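Local structure of citrate lyase, subunit 1 (6HXI) at residues Y119-S124 / Y197-P202; Y9-L14 / L213-K218; D370-V375 / G397-V402. The protein probably catalyses the ATP-dependent cleavage of citrate by coenzyme A, yielding acetyl-CoA and oxaloacetate. All blocks are in the same frame, centred on the assembly; numbering follows the deposited sequence.

Overall arrangement
Interactions 1 and 2 share one antiparallel sheet in the ATP-grasp half of the chain: 197-202 and 213-218 lie on neighbouring strands, bonded directly from E199 N to V216 O at 2.8 Å. Interaction 1 pairs two strands, one side greasy and the other polar and partly exposed. Interaction 2 is more deeply buried and sets a helix against the sheet, with side-chain packing and one lysine-carbonyl bond in place of strand pairing. Interaction 3 lies apart in the citrate-binding half, its centre about 51 Å from that of interaction 1. It too joins strands, but parallel ones, and runs from buried isoleucine and valine to an exposed proline.

Interaction 1 (Y119-S124 / Y197-P202); sequences YVAISS and YVEINP
Y119 is laid against E199 and N201, and of all the residues here it loses the largest area to the opposite strand. With CG anti to the backbone N (chi1 163°), its ring reaches across to the neighbouring strand. N201 OD1 comes to the ring edge near its plane, 3.4 Å from Y119 CD2, and the amide stands nearly perpendicular to the ring, at 85°. That oxygen takes its hydrogen bond from the backbone N of G138. Farther along the ring, Y119 CE2 rests 3.7 Å from E199 CG. The backbones between are antiparallel: V120 and I200 exchange two hydrogen bonds, as do I122 and V198, and the I200 N to V120 O bond is 2.8 Å long and almost straight. Between these pairs A121 CA comes within 3.1 Å of V198 O, a CA-H...O contact. On the apolar face, I122 and V198 lie side by side and point the same way, I122 CB 3.7 Å from V198 CG1. V120 and I200 repeat this with V120 CG1 3.8 Å from I200 CB, and helix 173-192 packs on V120, I122 and I200. The other face is polar. Y197 OH donates to E199 OE1 at 2.8 Å, on the anti side of the carboxylate, while S123 OG sits at the ring edge of Y197. An alanine in place of Y197 would remove both contacts and is likely to leave the E199 carboxylate without this donor and freer to swing. At N201 and P202, joined by a cis peptide, the chain turns a corner. The chemistry is thus split by face: branched aliphatic side chains seal the sheet against a helix, whereas the partly exposed side meets by van der Waals contact, and every hydrogen bond between the strands is a backbone one.

Interaction 2 (Y9-L14 / L213-K218); sequences YDAKNL and LDMVAK
The flat peptide group of L213 has the amine of K12 over one of its faces: K12 NZ hydrogen-bonds to L213 O at 2.8 Å, but stands 67° out of the carbonyl plane, so the bond does not follow a lone pair. An extended chain carries the amine there, and it also forms salt bridges with E8 and E109. The D214 carboxylate is paired instead with K59. Beneath the lysine, M215 slides past it in the opposite direction, with K12 CG 3.8 Å from M215 SD. With CG of M215 anti to the backbone N (chi1 -151°), the thioether extends onto the helix, where M215 CE lies 3.6 Å from A11 O. The next inward-facing residue along the strand is A217, whose CB meets A11 CB at 3.8 Å. Two alanines facing each other let the backbones come close, the short axes approaching to 7.8 Å. I6 of strand 3-6, outermost in this chain's sheet, packs on both A11 and A217. Helix 9-14 crosses strand 215-218 at right angles, a helix packed across one face of the antiparallel sheet of the ATP-grasp region.

Interaction 3 (D370-V375 / G397-V402); sequences DIEIYV and GVPIQV
Strand 371-376, helix 382-396 and strand 400-403 form a beta-alpha-beta crossover, and I373 meets I400 where its two strands run side by side. I373 N donates to P399 O at 2.8 Å and I373 O accepts from Q401 N at 3.0 Å, so the residue bonds to the amides flanking I400. Two residues on, V375 N reaches Q401 O at 2.8 Å, nearly straight at 171°. Side chains follow the pairing: I373 and I400 point the same way with I373 CB 3.8 Å from I400 CG1, and I373 CD1 also touches V398 CG2. V375 lies alongside I400, and M389 of the crossover helix packs on both. The four-stranded parallel sheet to which the pair belongs ends, within this chain, at strand 400-403, with strand 334-338 on the far side of 371-376; helices lie on both faces, as in the related domains of succinyl-CoA synthetases. On the face opposite I373, Y374 and Q401 cross with ring and amide planes 62° apart. Q401 NE2 approaches the ring edge near its plane, 3.4 Å from Y374 CE2, while Q401 OE1 is bonded to H403. The other end of that ring is held by its hydroxyl, Y374 OH donating to E372 OE1 at 3.2 Å on the anti side of the carboxylate. E372 has CG anti to its carbonyl carbon (chi1 -75°), and there it touches the exposed P399 ring, E372 CG to P399 CG at 3.8 Å. The side chain of V375 lies about 12 Å from a bound citrate.

Interaction 1 (Y119-S124 / Y197-P202)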
loop_
_atom_site.group_PDB
_atom_site.type_symbol
_atom_site.label_atom_id
_atom_site.label_comp_id
_atom_site.label_asym_id
_atom_site.label_seq_id
_atom_site.Cartn_x
_atom_site.Cartn_y
_atom_site.Cartn_z
ATOM N N TYR C 119 6.703 67.640 44.785
ATOM C CA TYR C 119 5.696 66.607 44.517
ATOM C C TYR C 119 5.596 66.328 43.029
ATOM O O TYR C 119 5.604 67.269 42.234
ATOM C CB TYR C 119 4.338 67.081 45.077
ATOM C CG TYR C 119 3.112 66.352 44.572
ATOM C CD1 TYR C 119 2.405 66.819 43.467
ATOM C CD2 TYR C 119 2.616 65.236 45.241
ATOM C CE1 TYR C 119 1.257 66.167 43.014
ATOM C CE2 TYR C 119 1.462 64.583 44.808
ATOM C CZ TYR C 119 0.783 65.056 43.697
ATOM O OH TYR C 119 -0.363 64.429 43.280
ATOM N N VAL C 120 5.444 65.052 42.662
ATOM C CA VAL C 120 5.229 64.599 41.280
ATOM C C VAL C 120 4.241 63.423 41.252
ATOM O O VAL C 120 4.378 62.480 42.029
ATOM C CB VAL C 120 6.534 64.322 40.462
ATOM C CG1 VAL C 120 7.338 63.151 41.032
ATOM C CG2 VAL C 120 6.230 64.097 38.984
ATOM N N ALA C 121 3.254 63.482 40.353
ATOM C CA ALA C 121 2.285 62.403 40.186
ATOM C C ALA C 121 1.877 62.201 38.730
ATOM O O ALA C 121 1.623 63.169 38.002
ATOM C CB ALA C 121 1.058 62.640 41.056
ATOM N N ILE C 122 1.813 60.931 38.305
ATOM C CA ILE C 122 1.391 60.584 36.958
ATOM C C ILE C 122 0.158 59.695 37.051
ATOM O O ILE C 122 0.142 58.704 37.771
ATOM C CB ILE C 122 2.496 60.033 36.011
ATOM C CG1 ILE C 122 3.811 60.841 36.105
ATOM C CG2 ILE C 122 1.981 59.975 34.539
ATOM C CD1 ILE C 122 5.014 60.139 35.507
ATOM N N SER C 123 -0.891 60.115 36.353
ATOM C CA SER C 123 -2.193 59.472 36.269
ATOM C C SER C 123 -2.619 59.549 34.814
ATOM O O SER C 123 -2.097 60.377 34.071
ATOM C CB SER C 123 -3.190 60.256 37.116
ATOM O OG SER C 123 -4.179 59.391 37.636
ATOM N N SER C 124 -3.587 58.734 34.397
ATOM C CA SER C 124 -4.048 58.810 33.018
ATOM C C SER C 124 -5.500 59.231 32.894
ATOM O O SER C 124 -6.293 58.973 33.800
ATOM C CB SER C 124 -3.823 57.486 32.316
ATOM O OG SER C 124 -2.449 57.147 32.278
ATOM N N TYR C 197 -0.861 54.559 38.044
ATOM C CA TYR C 197 -0.669 55.668 38.971
ATOM C C TYR C 197 0.704 55.612 39.657
ATOM O O TYR C 197 1.145 54.553 40.091
ATOM C CB TYR C 197 -1.781 55.671 40.033
ATOM C CG TYR C 197 -1.706 56.847 40.982
ATOM C CD1 TYR C 197 -2.120 58.114 40.586
ATOM C CD2 TYR C 197 -1.220 56.693 42.277
ATOM C CE1 TYR C 197 -2.009 59.211 41.438
ATOM C CE2 TYR C 197 -1.129 57.782 43.152
ATOM C CZ TYR C 197 -1.524 59.041 42.727
ATOM O OH TYR C 197 -1.446 60.130 43.571
ATOM N N VAL C 198 1.347 56.775 39.784
ATOM C CA VAL C 198 2.620 56.961 40.491
ATOM C C VAL C 198 2.587 58.294 41.217
ATOM O O VAL C 198 2.141 59.294 40.652
ATOM C CB VAL C 198 3.913 56.738 39.635
ATOM C CG1 VAL C 198 4.104 57.820 38.568
ATOM C CG2 VAL C 198 5.146 56.651 40.514
ATOM N N GLU C 199 3.023 58.302 42.474
ATOM C CA GLU C 199 3.079 59.509 43.282
ATOM C C GLU C 199 4.335 59.519 44.137
ATOM O O GLU C 199 4.540 58.610 44.943
ATOM C CB GLU C 199 1.839 59.617 44.165
ATOM C CG GLU C 199 1.770 60.879 45.007
ATOM C CD GLU C 199 0.910 60.707 46.238
ATOM O OE1 GLU C 199 -0.332 60.635 46.088
ATOM O OE2 GLU C 199 1.480 60.592 47.348
ATOM N N ILE C 200 5.172 60.551 43.953
ATOM C CA ILE C 200 6.366 60.775 44.746
ATOM C C ILE C 200 6.089 62.068 45.503
ATOM O O ILE C 200 6.162 63.171 44.940
ATOM C CB ILE C 200 7.702 60.763 43.960
ATOM C CG1 ILE C 200 7.805 59.498 43.064
ATOM C CG2 ILE C 200 8.867 60.824 44.957
ATOM C CD1 ILE C 200 8.756 59.619 41.923
ATOM N N ASN C 201 5.661 61.891 46.764
ATOM C CA ASN C 201 5.250 62.953 47.654
ATOM C C ASN C 201 5.858 62.768 49.048
ATOM O O ASN C 201 5.257 62.119 49.914
ATOM C CB ASN C 201 3.711 63.035 47.712
ATOM C CG ASN C 201 3.164 64.249 48.425
ATOM O OD1 ASN C 201 3.745 65.342 48.401
ATOM N ND2 ASN C 201 1.986 64.099 49.013
ATOM N N PRO C 202 7.065 63.314 49.283
ATOM C CA PRO C 202 7.865 64.163 48.390
ATOM C C PRO C 202 9.115 63.498 47.764
ATOM O O PRO C 202 9.476 62.366 48.095
ATOM C CB PRO C 202 8.264 65.307 49.339
ATOM C CG PRO C 202 8.351 64.641 50.737
ATOM C CD PRO C 202 7.671 63.278 50.625
#

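Interaction 2 (Y9-L14 / L213-K218)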
loop_
_atom_site.group_PDB
_atom_site.type_symbol
_atom_site.label_atom_id
_atom_site.label_comp_id
_atom_site.label_asym_id
_atom_site.label_seq_id
_atom_site.Cartn_x
_atom_site.Cartn_y
_atom_site.Cartn_z
ATOM N N TYR C 9 8.052 49.645 48.928
ATOM C CA TYR C 9 9.249 48.817 48.767
ATOM C C TYR C 9 9.425 48.404 47.299
ATOM O O TYR C 9 10.493 48.631 46.726
ATOM C CB TYR C 9 9.173 47.579 49.693
ATOM C CG TYR C 9 10.261 46.555 49.454
ATOM C CD1 TYR C 9 11.581 46.815 49.810
ATOM C CD2 TYR C 9 9.972 45.324 48.871
ATOM C CE1 TYR C 9 12.590 45.875 49.594
ATOM C CE2 TYR C 9 10.978 44.392 48.615
ATOM C CZ TYR C 9 12.285 44.667 48.992
ATOM O OH TYR C 9 13.296 43.757 48.776
ATOM N N ASP C 10 8.351 47.876 46.688
ATOM C CA ASP C 10 8.294 47.413 45.309
ATOM C C ASP C 10 8.401 48.556 44.288
ATOM O O ASP C 10 9.148 48.434 43.308
ATOM C CB ASP C 10 7.019 46.583 45.097
ATOM C CG ASP C 10 6.929 45.323 45.954
ATOM O OD1 ASP C 10 7.968 44.640 46.129
ATOM O OD2 ASP C 10 5.803 44.981 46.394
ATOM N N ALA C 11 7.681 49.678 44.534
ATOM C CA ALA C 11 7.672 50.859 43.663
ATOM C C ALA C 11 9.066 51.535 43.601
ATOM O O ALA C 11 9.557 51.851 42.514
ATOM C CB ALA C 11 6.612 51.841 44.140
ATOM N N LYS C 12 9.710 51.701 44.774
ATOM C CA LYS C 12 11.045 52.285 44.923
ATOM C C LYS C 12 12.110 51.369 44.325
ATOM O O LYS C 12 13.069 51.870 43.740
ATOM C CB LYS C 12 11.355 52.592 46.394
ATOM C CG LYS C 12 10.657 53.844 46.893
ATOM C CD LYS C 12 10.881 54.078 48.360
ATOM C CE LYS C 12 10.511 55.496 48.698
ATOM N NZ LYS C 12 10.680 55.784 50.138
ATOM N N ASN C 13 11.934 50.036 44.457
ATOM C CA ASN C 13 12.840 49.033 43.894
ATOM C C ASN C 13 12.785 49.089 42.375
ATOM O O ASN C 13 13.846 49.042 41.741
ATOM C CB ASN C 13 12.518 47.630 44.395
ATOM C CG ASN C 13 13.728 46.872 44.878
ATOM O OD1 ASN C 13 14.755 46.758 44.189
ATOM N ND2 ASN C 13 13.640 46.342 46.086
ATOM N N LEU C 14 11.551 49.242 41.800
ATOM C CA LEU C 14 11.322 49.400 40.355
ATOM C C LEU C 14 12.018 50.690 39.891
ATOM O O LEU C 14 12.758 50.673 38.909
ATOM C CB LEU C 14 9.813 49.440 39.993
ATOM C CG LEU C 14 9.048 48.103 39.971
ATOM C CD1 LEU C 14 7.536 48.313 39.869
ATOM C CD2 LEU C 14 9.515 47.226 38.841
ATOM N N LEU C 213 11.297 60.239 48.540
ATOM C CA LEU C 213 11.130 60.033 49.983
ATOM C C LEU C 213 9.930 59.169 50.338
ATOM O O LEU C 213 10.030 58.303 51.206
ATOM C CB LEU C 213 11.117 61.355 50.765
ATOM C CG LEU C 213 12.407 62.213 50.702
ATOM C CD1 LEU C 213 12.235 63.515 51.475
ATOM C CD2 LEU C 213 13.631 61.435 51.180
ATOM N N ASP C 214 8.800 59.400 49.678
ATOM C CA ASP C 214 7.583 58.612 49.880
ATOM C C ASP C 214 7.013 58.289 48.523
ATOM O O ASP C 214 7.086 59.121 47.616
ATOM C CB ASP C 214 6.568 59.332 50.776
ATOM C CG ASP C 214 6.982 59.371 52.242
ATOM O OD1 ASP C 214 6.700 58.389 52.969
ATOM O OD2 ASP C 214 7.576 60.382 52.662
ATOM N N MET C 215 6.506 57.058 48.363
ATOM C CA MET C 215 5.987 56.564 47.096
ATOM C C MET C 215 4.675 55.773 47.237
ATOM O O MET C 215 4.493 54.986 48.175
ATOM C CB MET C 215 7.063 55.721 46.389
ATOM C CG MET C 215 6.952 55.730 44.889
ATOM S SD MET C 215 8.452 55.121 44.104
ATOM C CE MET C 215 7.913 55.041 42.425
ATOM N N VAL C 216 3.755 56.032 46.308
ATOM C CA VAL C 216 2.436 55.399 46.196
ATOM C C VAL C 216 2.330 55.034 44.733
ATOM O O VAL C 216 2.597 55.877 43.869
ATOM C CB VAL C 216 1.286 56.342 46.655
ATOM C CG1 VAL C 216 -0.085 55.821 46.228
ATOM C CG2 VAL C 216 1.333 56.573 48.166
ATOM N N ALA C 217 2.010 53.772 44.446
ATOM C CA ALA C 217 1.926 53.326 43.059
ATOM C C ALA C 217 0.887 52.281 42.846
ATOM O O ALA C 217 0.603 51.486 43.747
ATOM C CB ALA C 217 3.286 52.833 42.559
ATOM N N LYS C 218 0.305 52.289 41.628
ATOM C CA LYS C 218 -0.682 51.318 41.152
ATOM C C LYS C 218 -0.226 50.808 39.798
ATOM O O LYS C 218 0.189 51.596 38.945
ATOM C CB LYS C 218 -2.069 51.959 41.010
ATOM C CG LYS C 218 -2.859 52.093 42.302
ATOM C CD LYS C 218 -4.176 52.790 42.026
ATOM C CE LYS C 218 -5.129 52.714 43.187
ATOM N NZ LYS C 218 -6.473 53.181 42.764
#

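Interaction 3 (D370-V375 / G397-V402)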
loop_
_atom_site.group_PDB
_atom_site.type_symbol
_atom_site.label_atom_id
_atom_site.label_comp_id
_atom_site.label_asym_id
_atom_site.label_seq_id
_atom_site.Cartn_x
_atom_site.Cartn_y
_atom_site.Cartn_z
ATOM N N ASP C 370 -27.988 22.886 55.382
ATOM C CA ASP C 370 -29.338 23.421 55.098
ATOM C C ASP C 370 -29.311 24.467 53.972
ATOM O O ASP C 370 -29.947 25.522 54.051
ATOM C CB ASP C 370 -30.023 23.940 56.394
ATOM C CG ASP C 370 -31.538 24.086 56.345
ATOM O OD1 ASP C 370 -32.209 23.176 55.804
ATOM O OD2 ASP C 370 -32.060 25.073 56.921
ATOM N N ILE C 371 -28.548 24.152 52.918
ATOM C CA ILE C 371 -28.355 25.021 51.763
ATOM C C ILE C 371 -29.515 24.867 50.766
ATOM O O ILE C 371 -29.946 23.746 50.478
ATOM C CB ILE C 371 -26.937 24.819 51.142
ATOM C CG1 ILE C 371 -25.838 25.282 52.137
ATOM C CG2 ILE C 371 -26.788 25.529 49.784
ATOM C CD1 ILE C 371 -24.374 24.891 51.795
ATOM N N GLU C 372 -30.036 26.022 50.287
ATOM C CA GLU C 372 -31.111 26.158 49.302
ATOM C C GLU C 372 -30.531 26.825 48.055
ATOM O O GLU C 372 -29.901 27.881 48.160
ATOM C CB GLU C 372 -32.274 26.982 49.870
ATOM C CG GLU C 372 -33.129 26.222 50.866
ATOM C CD GLU C 372 -33.868 27.089 51.864
ATOM O OE1 GLU C 372 -34.292 28.208 51.494
ATOM O OE2 GLU C 372 -34.044 26.634 53.018
ATOM N N ILE C 373 -30.699 26.185 46.890
ATOM C CA ILE C 373 -30.147 26.668 45.622
ATOM C C ILE C 373 -31.225 27.339 44.771
ATOM O O ILE C 373 -32.305 26.776 44.606
ATOM C CB ILE C 373 -29.379 25.529 44.875
ATOM C CG1 ILE C 373 -28.191 25.015 45.714
ATOM C CG2 ILE C 373 -28.907 25.962 43.484
ATOM C CD1 ILE C 373 -28.109 23.530 45.847
ATOM N N TYR C 374 -30.933 28.548 44.253
ATOM C CA TYR C 374 -31.834 29.329 43.396
ATOM C C TYR C 374 -31.095 29.665 42.093
ATOM O O TYR C 374 -30.008 30.248 42.125
ATOM C CB TYR C 374 -32.335 30.601 44.115
ATOM C CG TYR C 374 -33.133 30.317 45.369
ATOM C CD1 TYR C 374 -32.501 29.981 46.567
ATOM C CD2 TYR C 374 -34.523 30.397 45.366
ATOM C CE1 TYR C 374 -33.235 29.696 47.721
ATOM C CE2 TYR C 374 -35.266 30.127 46.518
ATOM C CZ TYR C 374 -34.618 29.782 47.693
ATOM O OH TYR C 374 -35.356 29.523 48.823
ATOM N N VAL C 375 -31.667 29.240 40.953
ATOM C CA VAL C 375 -31.099 29.409 39.614
ATOM C C VAL C 375 -32.001 30.238 38.678
ATOM O O VAL C 375 -33.196 29.985 38.630
ATOM C CB VAL C 375 -30.787 28.028 38.974
ATOM C CG1 VAL C 375 -30.000 28.187 37.668
ATOM C CG2 VAL C 375 -30.060 27.100 39.952
ATOM N N GLY C 397 -31.506 16.016 47.195
ATOM C CA GLY C 397 -32.092 16.126 48.529
ATOM C C GLY C 397 -32.024 17.520 49.120
ATOM O O GLY C 397 -32.187 17.696 50.330
ATOM N N VAL C 398 -31.764 18.522 48.265
ATOM C CA VAL C 398 -31.693 19.945 48.624
ATOM C C VAL C 398 -32.626 20.739 47.686
ATOM O O VAL C 398 -32.738 20.375 46.507
ATOM C CB VAL C 398 -30.245 20.540 48.671
ATOM C CG1 VAL C 398 -29.450 20.005 49.860
ATOM C CG2 VAL C 398 -29.492 20.328 47.366
ATOM N N PRO C 399 -33.320 21.797 48.177
ATOM C CA PRO C 399 -34.221 22.552 47.287
ATOM C C PRO C 399 -33.499 23.340 46.185
ATOM O O PRO C 399 -32.630 24.165 46.473
ATOM C CB PRO C 399 -35.007 23.465 48.252
ATOM C CG PRO C 399 -34.706 22.956 49.640
ATOM C CD PRO C 399 -33.338 22.354 49.545
ATOM N N ILE C 400 -33.830 23.042 44.916
ATOM C CA ILE C 400 -33.244 23.734 43.760
ATOM C C ILE C 400 -34.374 24.351 42.906
ATOM O O ILE C 400 -35.048 23.637 42.154
ATOM C CB ILE C 400 -32.212 22.882 42.940
ATOM C CG1 ILE C 400 -31.081 22.331 43.851
ATOM C CG2 ILE C 400 -31.630 23.709 41.788
ATOM C CD1 ILE C 400 -30.085 21.347 43.240
ATOM N N GLN C 401 -34.592 25.674 43.067
ATOM C CA GLN C 401 -35.591 26.471 42.340
ATOM C C GLN C 401 -34.967 26.931 41.029
ATOM O O GLN C 401 -34.012 27.705 41.060
ATOM C CB GLN C 401 -36.022 27.677 43.182
ATOM C CG GLN C 401 -37.400 27.542 43.817
ATOM C CD GLN C 401 -38.031 28.901 43.976
ATOM O OE1 GLN C 401 -38.260 29.627 42.997
ATOM N NE2 GLN C 401 -38.325 29.280 45.211
ATOM N N VAL C 402 -35.479 26.420 39.884
ATOM C CA VAL C 402 -34.909 26.667 38.542
ATOM C C VAL C 402 -35.783 27.588 37.669
ATOM O O VAL C 402 -36.969 27.314 37.455
ATOM C CB VAL C 402 -34.566 25.335 37.833
ATOM C CG1 VAL C 402 -34.070 25.561 36.398
ATOM C CG2 VAL C 402 -33.533 24.546 38.638
#